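Local coordinates for sigma-C capsid protein (Avian reovirus, PDB 2VRS) that attaches avian reovirus to its host cells as a homotrimeric outer fibre and induces apoptosis of cells, at residues V58-D63 and V71-Y76; D97-T102 and R201-R206; F133-I138 and S143-L148. All coordinates share one frame; numbering follows the deposited sequence.

Interaction 1: V58-D63 and V71-Y76; sequences VSLDMD and VSLTSY
Leu60 and Met62 meet Leu73 in the triple beta-spiral of the fibre through aliphatic branches and a sulfur, with no flat group among the touching side chains. The flat groups lie around them. The end of Tyr76 leads away; the residue packs on Phe154 of the second subunit, and its OH is hydrogen-bonded to Asp210 of that subunit. The Asp63 carboxylate is held at both oxygens: OD1 accepts from the backbone N of Tyr65, while OD2 pairs with Arg110 and is hydrogen-bonded to Thr74 of the third subunit. The spiral joins the coiled coil to the globular C-terminal domain.

The chains are well apart here, with CA of Met62 and CA of Leu73 9.2 Å from each other. Side chains alone close the gap. Leu73 CG stands opposite its backbone N (chi1 179°), and with chi2 59° the CD1 branch faces the other segment. That methyl lies 3.8 Å from Met62 SD and 4.1 Å from Leu60 CD2. Leu73 CD2 also stays near, 4.2 Å from the same Leu60 methyl, so Leu60 CD2 comes over the fork of Leu73. The Leu60 and Leu73 side chains cross at about a right angle. Met62 instead runs past Leu73 in the opposite direction.

The small cluster belongs to the trimer as much as to the chain. Leu60 and Leu73 both pack on Leu73 of the third subunit. Cys67 touches Met62 and Leu73 from within the chain. Thr74 points away from the contact, and its OG1 is hydrogen-bonded to Asp63 of the second subunit.

Met62 is extended to its sulfur and bends at chi3 (-79°), which carries CE off and leaves SD as the atom that touches Leu73 CD1.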
loop_
_atom_site.group_PDB
_atom_site.type_symbol
_atom_site.label_atom_id
_atom_site.label_comp_id
_atom_site.label_asym_id
_atom_site.label_seq_id
_atom_site.Cartn_x
_atom_site.Cartn_y
_atom_site.Cartn_z
ATOM N N VAL C 58 18.309 -9.181 10.694
ATOM C CA VAL C 58 17.460 -7.996 10.641
ATOM C C VAL C 58 16.346 -8.280 9.622
ATOM O O VAL C 58 16.604 -8.795 8.503
ATOM C CB VAL C 58 18.238 -6.720 10.268
ATOM C CG1 VAL C 58 17.343 -5.454 10.387
ATOM C CG2 VAL C 58 19.474 -6.569 11.194
ATOM N N SER C 59 15.129 -7.991 10.070
ATOM C CA SER C 59 13.905 -8.254 9.302
ATOM C C SER C 59 13.061 -7.003 9.197
ATOM O O SER C 59 13.205 -6.063 9.994
ATOM C CB SER C 59 13.100 -9.375 9.976
ATOM O OG SER C 59 13.749 -10.610 9.780
ATOM N N LEU C 60 12.201 -6.965 8.172
ATOM C CA LEU C 60 11.096 -6.006 8.159
ATOM C C LEU C 60 9.847 -6.764 8.596
ATOM O O LEU C 60 9.468 -7.738 7.941
ATOM C CB LEU C 60 10.897 -5.425 6.737
ATOM C CG LEU C 60 9.645 -4.559 6.559
ATOM C CD1 LEU C 60 9.833 -3.206 7.337
ATOM C CD2 LEU C 60 9.463 -4.285 5.081
ATOM N N ASP C 61 9.233 -6.333 9.709
ATOM C CA ASP C 61 7.991 -6.921 10.197
ATOM C C ASP C 61 6.877 -6.345 9.320
ATOM O O ASP C 61 6.786 -5.111 9.170
ATOM C CB ASP C 61 7.756 -6.604 11.662
ATOM C CG ASP C 61 8.797 -7.284 12.562
ATOM O OD1 ASP C 61 8.991 -8.493 12.394
ATOM O OD2 ASP C 61 9.378 -6.596 13.405
ATOM N N MET C 62 6.084 -7.238 8.730
ATOM C CA MET C 62 5.055 -6.858 7.746
ATOM C C MET C 62 3.668 -7.347 8.187
ATOM O O MET C 62 3.482 -8.531 8.568
ATOM C CB MET C 62 5.393 -7.492 6.386
ATOM C CG MET C 62 6.737 -7.018 5.789
ATOM S SD MET C 62 7.207 -7.965 4.316
ATOM C CE MET C 62 7.875 -9.480 5.051
ATOM N N ASP C 63 2.697 -6.422 8.127
ATOM C CA ASP C 63 1.300 -6.774 8.363
ATOM C C ASP C 63 0.826 -7.461 7.100
ATOM O O ASP C 63 0.800 -6.796 6.069
ATOM C CB ASP C 63 0.518 -5.480 8.568
ATOM C CG ASP C 63 -1.004 -5.660 8.432
ATOM O OD1 ASP C 63 -1.484 -6.804 8.488
ATOM O OD2 ASP C 63 -1.679 -4.619 8.274
ATOM N N VAL C 71 10.671 -11.645 -2.709
ATOM C CA VAL C 71 11.974 -10.964 -2.863
ATOM C C VAL C 71 11.857 -9.478 -2.499
ATOM O O VAL C 71 12.470 -9.017 -1.518
ATOM C CB VAL C 71 12.660 -11.194 -4.256
ATOM C CG1 VAL C 71 14.021 -10.504 -4.308
ATOM C CG2 VAL C 71 12.836 -12.676 -4.483
ATOM N N SER C 72 11.053 -8.742 -3.273
ATOM C CA SER C 72 10.833 -7.301 -3.027
ATOM C C SER C 72 9.554 -7.124 -2.190
ATOM O O SER C 72 8.732 -8.026 -2.124
ATOM C CB SER C 72 10.706 -6.564 -4.359
ATOM O OG SER C 72 9.616 -7.080 -5.128
ATOM N N LEU C 73 9.407 -5.958 -1.569
ATOM C CA LEU C 73 8.232 -5.652 -0.762
ATOM C C LEU C 73 7.060 -5.380 -1.713
ATOM O O LEU C 73 7.132 -4.484 -2.566
ATOM C CB LEU C 73 8.512 -4.398 0.072
ATOM C CG LEU C 73 7.340 -3.948 0.967
ATOM C CD1 LEU C 73 6.906 -5.024 1.990
ATOM C CD2 LEU C 73 7.695 -2.569 1.619
ATOM N N THR C 74 6.001 -6.159 -1.523
ATOM C CA THR C 74 4.816 -6.097 -2.422
ATOM C C THR C 74 3.533 -6.045 -1.583
ATOM O O THR C 74 3.577 -5.887 -0.352
ATOM C CB THR C 74 4.834 -7.253 -3.467
ATOM O OG1 THR C 74 3.794 -7.075 -4.455
ATOM C CG2 THR C 74 4.700 -8.618 -2.791
ATOM N N SER C 75 2.380 -6.138 -2.242
ATOM C CA SER C 75 1.087 -6.043 -1.547
ATOM C C SER C 75 0.684 -7.266 -0.725
ATOM O O SER C 75 1.478 -8.191 -0.501
ATOM C CB SER C 75 -0.004 -5.685 -2.578
ATOM O OG SER C 75 -0.034 -6.734 -3.543
ATOM N N TYR C 76 -0.540 -7.249 -0.202
ATOM C CA TYR C 76 -0.917 -8.111 0.900
ATOM C C TYR C 76 -0.892 -9.574 0.534
ATOM O O TYR C 76 -1.153 -9.920 -0.613
ATOM C CB TYR C 76 -2.308 -7.760 1.371
ATOM C CG TYR C 76 -3.437 -8.011 0.374
ATOM C CD1 TYR C 76 -3.888 -6.968 -0.462
ATOM C CD2 TYR C 76 -4.107 -9.229 0.351
ATOM C CE1 TYR C 76 -4.958 -7.181 -1.353
ATOM C CE2 TYR C 76 -5.176 -9.495 -0.534
ATOM C CZ TYR C 76 -5.587 -8.433 -1.390
ATOM O OH TYR C 76 -6.661 -8.581 -2.230
#

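Interaction 2: D97-T102 and R201-R206; sequences DTIDMT and RSLTVR
Met101 and Ile99 meet Leu203 and Val205 inside the beta-barrel of the C-terminal domain. Their strands, 98-108 and 198-210, are both antiparallel neighbours of strand 111-119. They lie on either side of it in one curled sheet. The short strand axes approach to 8.6 Å, at 53° between their directions.

The contacts between the two strands are apolar and reach over strand 111-119, whose Met116 and Ser118 touch Met101. Ile99 CG2 lies 4.2 Å from Leu203 CD2. Met101 SD meets that same methyl at 4.1 Å, so one Leu203 branch serves both partners. Met101 CE goes further, to 4.2 Å from Val205 CG2. The methionine lies roughly perpendicular to both Leu203 and Val205. Val163 packs on Leu203 and Val161 on Val205, both from strand 159-167.

The polar bonds use other atoms. Leu203 N is hydrogen-bonded to Ser118 OG. Asp97 OD1 accepts from Thr98 N at 2.9 Å, well above the carboxylate plane. Asp97 OD2 accepts from the backbone N of Thr123. Arg206 forms a salt bridge with Asp162 of the second subunit.

Met101 is bent at chi2 (-56°) and again at chi3, and its CE ends 3.7 Å from the backbone O of Leu203.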
loop_
_atom_site.group_PDB
_atom_site.type_symbol
_atom_site.label_atom_id
_atom_site.label_comp_id
_atom_site.label_asym_id
_atom_site.label_seq_id
_atom_site.Cartn_x
_atom_site.Cartn_y
_atom_site.Cartn_z
ATOM N N ASP C 97 -37.569 4.200 13.033
ATOM C CA ASP C 97 -37.760 2.814 12.646
ATOM C C ASP C 97 -36.396 2.104 12.513
ATOM O O ASP C 97 -35.340 2.742 12.520
ATOM C CB ASP C 97 -38.531 2.836 11.330
ATOM C CG ASP C 97 -39.274 1.568 11.049
ATOM O OD1 ASP C 97 -39.210 0.600 11.852
ATOM O OD2 ASP C 97 -39.937 1.559 9.991
ATOM N N THR C 98 -36.422 0.782 12.427
ATOM C CA THR C 98 -35.213 -0.002 12.153
ATOM C C THR C 98 -35.447 -0.810 10.855
ATOM O O THR C 98 -36.591 -0.981 10.407
ATOM C CB THR C 98 -34.883 -0.974 13.291
ATOM O OG1 THR C 98 -35.987 -1.857 13.493
ATOM C CG2 THR C 98 -34.609 -0.248 14.618
ATOM N N ILE C 99 -34.364 -1.277 10.236
ATOM C CA ILE C 99 -34.494 -2.039 9.012
ATOM C C ILE C 99 -33.398 -3.054 8.990
ATOM O O ILE C 99 -32.244 -2.753 9.310
ATOM C CB ILE C 99 -34.518 -1.141 7.727
ATOM C CG1 ILE C 99 -34.874 -1.988 6.465
ATOM C CG2 ILE C 99 -33.201 -0.375 7.570
ATOM C CD1 ILE C 99 -35.316 -1.143 5.278
ATOM N N ASP C 100 -33.785 -4.283 8.668
ATOM C CA ASP C 100 -32.875 -5.408 8.608
ATOM C C ASP C 100 -32.175 -5.469 7.269
ATOM O O ASP C 100 -32.811 -5.656 6.213
ATOM C CB ASP C 100 -33.649 -6.705 8.838
ATOM C CG ASP C 100 -33.958 -6.944 10.312
ATOM O OD1 ASP C 100 -33.324 -6.314 11.210
ATOM O OD2 ASP C 100 -34.849 -7.776 10.575
ATOM N N MET C 101 -30.860 -5.306 7.317
ATOM C CA MET C 101 -30.032 -5.351 6.110
ATOM C C MET C 101 -29.316 -6.674 5.956
ATOM O O MET C 101 -28.682 -7.183 6.884
ATOM C CB MET C 101 -28.951 -4.241 6.153
ATOM C CG MET C 101 -29.500 -2.826 6.350
ATOM S SD MET C 101 -30.746 -2.293 5.137
ATOM C CE MET C 101 -29.663 -2.103 3.690
ATOM N N THR C 102 -29.385 -7.235 4.749
ATOM C CA THR C 102 -28.510 -8.334 4.394
ATOM C C THR C 102 -27.203 -7.758 3.842
ATOM O O THR C 102 -27.197 -6.976 2.879
ATOM C CB THR C 102 -29.208 -9.208 3.337
ATOM O OG1 THR C 102 -30.391 -9.754 3.957
ATOM C CG2 THR C 102 -28.312 -10.321 2.822
ATOM N N ARG C 201 -38.619 1.336 0.821
ATOM C CA ARG C 201 -38.324 -0.084 0.926
ATOM C C ARG C 201 -37.274 -0.424 -0.103
ATOM O O ARG C 201 -36.851 0.450 -0.876
ATOM C CB ARG C 201 -39.603 -0.923 0.708
ATOM C CG ARG C 201 -40.212 -0.730 -0.691
ATOM C CD ARG C 201 -41.460 -1.596 -0.945
ATOM N NE ARG C 201 -42.138 -1.182 -2.174
ATOM C CZ ARG C 201 -42.030 -1.781 -3.347
ATOM N NH1 ARG C 201 -41.269 -2.869 -3.481
ATOM N NH2 ARG C 201 -42.710 -1.290 -4.383
ATOM N N SER C 202 -36.814 -1.681 -0.104
ATOM C CA SER C 202 -35.774 -2.129 -1.060
ATOM C C SER C 202 -34.543 -1.212 -0.980
ATOM O O SER C 202 -34.000 -0.764 -2.013
ATOM C CB SER C 202 -36.292 -2.130 -2.514
ATOM O OG SER C 202 -37.423 -2.995 -2.634
ATOM N N LEU C 203 -34.145 -0.911 0.247
ATOM C CA LEU C 203 -32.999 -0.020 0.461
ATOM C C LEU C 203 -31.722 -0.772 0.140
ATOM O O LEU C 203 -31.561 -1.934 0.537
ATOM C CB LEU C 203 -32.978 0.472 1.927
ATOM C CG LEU C 203 -31.807 1.343 2.408
ATOM C CD1 LEU C 203 -31.761 2.768 1.753
ATOM C CD2 LEU C 203 -31.890 1.444 3.960
ATOM N N THR C 204 -30.802 -0.150 -0.613
ATOM C CA THR C 204 -29.489 -0.740 -0.829
ATOM C C THR C 204 -28.480 0.313 -0.348
ATOM O O THR C 204 -28.737 1.531 -0.414
ATOM C CB THR C 204 -29.200 -1.069 -2.342
ATOM O OG1 THR C 204 -29.160 0.156 -3.070
ATOM C CG2 THR C 204 -30.270 -2.012 -2.937
ATOM N N VAL C 205 -27.390 -0.164 0.237
ATOM C CA VAL C 205 -26.334 0.740 0.735
ATOM C C VAL C 205 -25.029 0.127 0.193
ATOM O O VAL C 205 -24.796 -1.089 0.325
ATOM C CB VAL C 205 -26.284 0.747 2.294
ATOM C CG1 VAL C 205 -25.061 1.507 2.790
ATOM C CG2 VAL C 205 -27.547 1.414 2.910
ATOM N N ARG C 206 -24.223 0.942 -0.468
ATOM C CA ARG C 206 -22.905 0.514 -0.946
ATOM C C ARG C 206 -21.878 1.552 -0.507
ATOM O O ARG C 206 -22.040 2.762 -0.755
ATOM C CB ARG C 206 -22.879 0.380 -2.469
ATOM C CG ARG C 206 -23.867 -0.632 -2.973
ATOM C CD ARG C 206 -23.496 -1.100 -4.364
ATOM N NE ARG C 206 -22.124 -1.612 -4.439
ATOM C CZ ARG C 206 -21.576 -2.073 -5.560
ATOM N NH1 ARG C 206 -22.288 -2.083 -6.674
ATOM N NH2 ARG C 206 -20.331 -2.527 -5.571
#

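Interaction 3: F133-I138 and S143-L148; sequences FDLSDI and SDLARL
An Asx turn at the end of strand 128-134 starts the loop in which Leu135 and Ile138 pack against Leu145 and Leu148 of a short 3-10 segment. The loop folds back on itself at the side of the C-terminal barrel. Asp134 OD1 makes the turn, accepting from Ser136 N at 2.9 Å. The donor stands 49° out of the carboxylate plane.

Leu135 and Leu148 each meet two partners. With chi1 -63° the isobutyl group of Leu135 lies on the backbone N side, and its two methyls part toward Leu145 and Leu148. CD1 meets Leu145 CD1 at 4.1 Å, the two side chains lying alongside and pointing opposite ways. CD2 comes to 3.8 Å from Leu148 CB and also lies near the Leu148 carbonyl oxygen. Ile138 and Leu148 approach tip to tip, with CD1 of Ile138 3.9 Å from CD1 of Leu148.

Strand residues close the cluster on the barrel side: Phe85 and Trp87 touch Ile138, and Ala105 and Tyr114 touch Leu148. A bond from Asp137 N to Asp134 O holds the first turn; Leu148 N to Leu145 O, at 3.0 Å, belongs to the 3-10 segment. Asp137 forms a salt bridge with Arg90, and Ser136 OG is bonded to Arg184.

Across the contact, then, the two segments meet through van der Waals contact only, while their polar bonds shape each segment separately and tie the loop to its surroundings.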
loop_
_atom_site.group_PDB
_atom_site.type_symbol
_atom_site.label_atom_id
_atom_site.label_comp_id
_atom_site.label_asym_id
_atom_site.label_seq_id
_atom_site.Cartn_x
_atom_site.Cartn_y
_atom_site.Cartn_z
ATOM N N PHE C 133 -25.288 2.244 11.872
ATOM C CA PHE C 133 -24.743 0.880 11.705
ATOM C C PHE C 133 -23.711 0.677 12.824
ATOM O O PHE C 133 -22.557 1.025 12.706
ATOM C CB PHE C 133 -24.066 0.745 10.331
ATOM C CG PHE C 133 -25.047 0.734 9.204
ATOM C CD1 PHE C 133 -25.586 -0.477 8.776
ATOM C CD2 PHE C 133 -25.474 1.942 8.634
ATOM C CE1 PHE C 133 -26.532 -0.504 7.731
ATOM C CE2 PHE C 133 -26.470 1.944 7.584
ATOM C CZ PHE C 133 -26.973 0.723 7.134
ATOM N N ASP C 134 -24.176 0.095 13.911
ATOM C CA ASP C 134 -23.345 -0.197 15.091
ATOM C C ASP C 134 -23.021 -1.672 15.053
ATOM O O ASP C 134 -23.932 -2.485 14.856
ATOM C CB ASP C 134 -24.256 0.092 16.298
ATOM C CG ASP C 134 -23.597 -0.154 17.642
ATOM O OD1 ASP C 134 -22.607 -0.899 17.759
ATOM O OD2 ASP C 134 -24.154 0.411 18.621
ATOM N N LEU C 135 -21.752 -2.035 15.251
ATOM C CA LEU C 135 -21.351 -3.484 15.151
ATOM C C LEU C 135 -22.146 -4.372 16.108
ATOM O O LEU C 135 -22.350 -5.557 15.821
ATOM C CB LEU C 135 -19.858 -3.674 15.399
ATOM C CG LEU C 135 -18.853 -3.027 14.433
ATOM C CD1 LEU C 135 -17.427 -3.401 14.949
ATOM C CD2 LEU C 135 -19.113 -3.518 12.987
ATOM N N SER C 136 -22.606 -3.799 17.234
ATOM C CA SER C 136 -23.439 -4.546 18.199
ATOM C C SER C 136 -24.789 -5.012 17.687
ATOM O O SER C 136 -25.360 -5.941 18.266
ATOM C CB SER C 136 -23.645 -3.726 19.474
ATOM O OG SER C 136 -22.408 -3.671 20.151
ATOM N N ASP C 137 -25.268 -4.401 16.597
ATOM C CA ASP C 137 -26.543 -4.743 15.962
ATOM C C ASP C 137 -26.453 -5.801 14.829
ATOM O O ASP C 137 -27.455 -6.121 14.181
ATOM C CB ASP C 137 -27.252 -3.478 15.471
ATOM C CG ASP C 137 -27.693 -2.595 16.611
ATOM O OD1 ASP C 137 -28.182 -3.150 17.624
ATOM O OD2 ASP C 137 -27.559 -1.366 16.507
ATOM N N ILE C 138 -25.266 -6.342 14.614
ATOM C CA ILE C 138 -25.084 -7.410 13.642
ATOM C C ILE C 138 -25.652 -8.661 14.334
ATOM O O ILE C 138 -25.346 -8.886 15.502
ATOM C CB ILE C 138 -23.605 -7.625 13.267
ATOM C CG1 ILE C 138 -23.117 -6.482 12.336
ATOM C CG2 ILE C 138 -23.448 -8.979 12.501
ATOM C CD1 ILE C 138 -21.572 -6.426 12.160
ATOM N N SER C 143 -16.484 -13.722 13.231
ATOM C CA SER C 143 -15.246 -13.929 14.005
ATOM C C SER C 143 -14.217 -12.843 13.719
ATOM O O SER C 143 -13.694 -12.218 14.645
ATOM C CB SER C 143 -14.641 -15.310 13.727
ATOM O OG SER C 143 -15.048 -16.224 14.719
ATOM N N ASP C 144 -13.950 -12.601 12.430
ATOM C CA ASP C 144 -12.947 -11.597 12.029
ATOM C C ASP C 144 -13.459 -10.143 12.140
ATOM O O ASP C 144 -13.452 -9.377 11.126
ATOM C CB ASP C 144 -12.394 -11.880 10.619
ATOM C CG ASP C 144 -11.538 -13.136 10.557
ATOM O OD1 ASP C 144 -11.283 -13.772 11.607
ATOM O OD2 ASP C 144 -11.099 -13.479 9.442
ATOM N N LEU C 145 -13.832 -9.751 13.366
ATOM C CA LEU C 145 -14.335 -8.358 13.629
ATOM C C LEU C 145 -13.414 -7.196 13.215
ATOM O O LEU C 145 -13.892 -6.078 12.890
ATOM C CB LEU C 145 -14.767 -8.187 15.093
ATOM C CG LEU C 145 -15.956 -7.253 15.364
ATOM C CD1 LEU C 145 -17.138 -7.474 14.393
ATOM C CD2 LEU C 145 -16.428 -7.386 16.793
ATOM N N ALA C 146 -12.113 -7.459 13.195
ATOM C CA ALA C 146 -11.139 -6.431 12.882
ATOM C C ALA C 146 -11.377 -5.891 11.479
ATOM O O ALA C 146 -11.074 -4.743 11.209
ATOM C CB ALA C 146 -9.748 -6.971 12.998
ATOM N N ARG C 147 -11.964 -6.714 10.612
ATOM C CA ARG C 147 -12.185 -6.276 9.186
ATOM C C ARG C 147 -13.358 -5.315 9.037
ATOM O O ARG C 147 -13.617 -4.850 7.917
ATOM C CB ARG C 147 -12.416 -7.462 8.263
ATOM C CG ARG C 147 -11.292 -8.531 8.304
ATOM C CD ARG C 147 -10.123 -8.235 7.379
ATOM N NE ARG C 147 -9.444 -6.957 7.648
ATOM C CZ ARG C 147 -8.534 -6.743 8.598
ATOM N NH1 ARG C 147 -8.164 -7.719 9.426
ATOM N NH2 ARG C 147 -8.001 -5.530 8.722
ATOM N N LEU C 148 -14.080 -5.050 10.131
ATOM C CA LEU C 148 -15.287 -4.218 10.075
ATOM C C LEU C 148 -15.078 -2.931 10.853
ATOM O O LEU C 148 -16.015 -2.165 11.096
ATOM C CB LEU C 148 -16.507 -4.974 10.658
ATOM C CG LEU C 148 -16.800 -6.350 10.035
ATOM C CD1 LEU C 148 -18.059 -6.953 10.659
ATOM C CD2 LEU C 148 -16.913 -6.231 8.516
#

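How the interactions relate
The three contacts follow the fibre from its beta-spiral into the globular domain. Interactions 2 and 3 are neighbours, with centres 17 Å apart. They touch where Met101 CG packs on Phe133 CE1 at 4.0 Å, Phe133 being on the strand that leads into the folded-back loop. Along the chain, interaction 3 is nested inside the loop closed by interaction 2. Interaction 1 comes earlier and does not touch either; its nearest atoms are about 6 Å from interaction 3. Arg110, which pairs with Asp63, also lies close to Arg147. The Leu203 side chain is about 12 Å from a bound zinc ion, but none of the three contacts supplies the zinc ligands His172 and Tyr174.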